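Local coordinates for high affinity transport system protein p37 (Mycoplasma hyorhinis, PDB 3EKI) that binds thiamine diphosphate as the extracytoplasmic lipoprotein component of a high-affinity transport system, probably one for thiamine pyrophosphate, at residues A[132-135]-A[139-142]. Sequence-based numbering, arbitrary orientation.
Sequences EFLK and GIIT
Phe133 meets Ile140 and Ile141 mainly through ring atom CE2. The branch methyl CG2 of Ile140 is the closer, 3.6 Å from Phe133 CE2; CD1 at the end of Ile141 lies 4.1 Å from the same Phe133 carbon. These methyls sit obliquely to the ring, while both isoleucine side chains run at roughly a right angle to that of Phe133. The ring leaves the helix toward segment 139-142 because chi1 (177°) sets CG opposite the backbone N. Leu134, one residue on, works with one methyl alone: its CD2 stands 4.0 Å from Ile141 CG1, the two side chains crossing at a slant, and also touches Ile140 CG2. Ile140 CG2 is therefore shared by Phe133 and Leu134, whereas Ile141 divides its longer branch, CG1 going to Leu134 and CD1 to Phe133. That branch reaches both because CG1 sits between the backbone N and carbonyl carbon (chi1 60°). No hydrogen bond joins the segments; the side chains meet by apolar packing, with Leu134 CD2 also lying against the backbone at Gly139 N and Ile141 O. Ser114 of helix 106-115 touches Phe133 and both isoleucines, and Thr142 pairs through its backbone with Phe348. The Phe133 side chain lies about 11 Å from the bound thiamine diphosphate, without direct contact. Gly139, at positive phi (62°), lies in the short turn of this helix-turn-strand connection, which joins helix 127-136 to strand 141-152 at the surface of a periplasmic-binding-protein-like fold.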
loop_
_atom_site.group_PDB
_atom_site.type_symbol
_atom_site.label_atom_id
_atom_site.label_comp_id
_atom_site.label_asym_id
_atom_site.label_seq_id
_atom_site.Cartn_x
_atom_site.Cartn_y
_atom_site.Cartn_z
ATOM N N GLU A 132 5.562 -2.656 -13.157
ATOM C CA GLU A 132 6.897 -3.154 -13.514
ATOM C C GLU A 132 6.791 -4.549 -14.133
ATOM O O GLU A 132 7.534 -4.931 -15.044
ATOM C CB GLU A 132 7.798 -3.170 -12.298
ATOM C CG GLU A 132 8.104 -1.854 -11.613
ATOM C CD GLU A 132 8.980 -0.905 -12.405
ATOM O OE1 GLU A 132 9.582 -1.374 -13.394
ATOM O OE2 GLU A 132 9.072 0.293 -12.044
ATOM N N PHE A 133 5.841 -5.359 -13.652
ATOM C CA PHE A 133 5.696 -6.708 -14.213
ATOM C C PHE A 133 5.208 -6.622 -15.652
ATOM O O PHE A 133 5.689 -7.311 -16.555
ATOM C CB PHE A 133 4.723 -7.517 -13.350
ATOM C CG PHE A 133 4.434 -8.914 -13.878
ATOM C CD1 PHE A 133 5.277 -9.964 -13.585
ATOM C CD2 PHE A 133 3.316 -9.164 -14.649
ATOM C CE1 PHE A 133 5.024 -11.245 -14.055
ATOM C CE2 PHE A 133 3.054 -10.449 -15.138
ATOM C CZ PHE A 133 3.898 -11.484 -14.821
ATOM N N LEU A 134 4.214 -5.763 -15.877
ATOM C CA LEU A 134 3.644 -5.639 -17.219
ATOM C C LEU A 134 4.589 -4.950 -18.192
ATOM O O LEU A 134 4.503 -5.173 -19.402
ATOM C CB LEU A 134 2.287 -4.947 -17.114
ATOM C CG LEU A 134 1.161 -5.855 -16.627
ATOM C CD1 LEU A 134 -0.099 -5.066 -16.323
ATOM C CD2 LEU A 134 0.828 -6.921 -17.668
ATOM N N LYS A 135 5.518 -4.127 -17.707
ATOM C CA LYS A 135 6.540 -3.560 -18.584
ATOM C C LYS A 135 7.365 -4.678 -19.211
ATOM O O LYS A 135 7.701 -4.641 -20.387
ATOM C CB LYS A 135 7.422 -2.602 -17.786
ATOM C CG LYS A 135 7.899 -1.393 -18.566
ATOM C CD LYS A 135 7.896 -0.122 -17.730
ATOM C CE LYS A 135 8.705 0.995 -18.367
ATOM N NZ LYS A 135 8.714 0.962 -19.856
ATOM N N GLY A 139 0.687 -7.066 -21.754
ATOM C CA GLY A 139 -0.633 -7.590 -21.934
ATOM C C GLY A 139 -0.855 -9.011 -21.486
ATOM O O GLY A 139 -1.866 -9.603 -21.899
ATOM N N ILE A 140 0.027 -9.576 -20.674
ATOM C CA ILE A 140 -0.023 -10.991 -20.327
ATOM C C ILE A 140 -1.166 -11.300 -19.357
ATOM O O ILE A 140 -1.617 -12.450 -19.366
ATOM C CB ILE A 140 1.314 -11.472 -19.754
ATOM C CG1 ILE A 140 1.501 -12.988 -19.696
ATOM C CG2 ILE A 140 1.547 -10.859 -18.371
ATOM C CD1 ILE A 140 2.962 -13.338 -19.431
ATOM N N ILE A 141 -1.570 -10.310 -18.579
ATOM C CA ILE A 141 -2.696 -10.353 -17.639
ATOM C C ILE A 141 -3.456 -9.042 -17.811
ATOM O O ILE A 141 -2.943 -8.085 -18.427
ATOM C CB ILE A 141 -2.284 -10.618 -16.183
ATOM C CG1 ILE A 141 -1.343 -9.562 -15.619
ATOM C CG2 ILE A 141 -1.684 -12.016 -16.013
ATOM C CD1 ILE A 141 -0.855 -9.785 -14.195
ATOM N N THR A 142 -4.687 -8.928 -17.317
ATOM C CA THR A 142 -5.552 -7.809 -17.608
ATOM C C THR A 142 -6.023 -7.049 -16.388
ATOM O O THR A 142 -6.842 -7.513 -15.593
ATOM C CB THR A 142 -6.823 -8.338 -18.346
ATOM O OG1 THR A 142 -6.378 -9.093 -19.481
ATOM C CG2 THR A 142 -7.678 -7.187 -18.803
#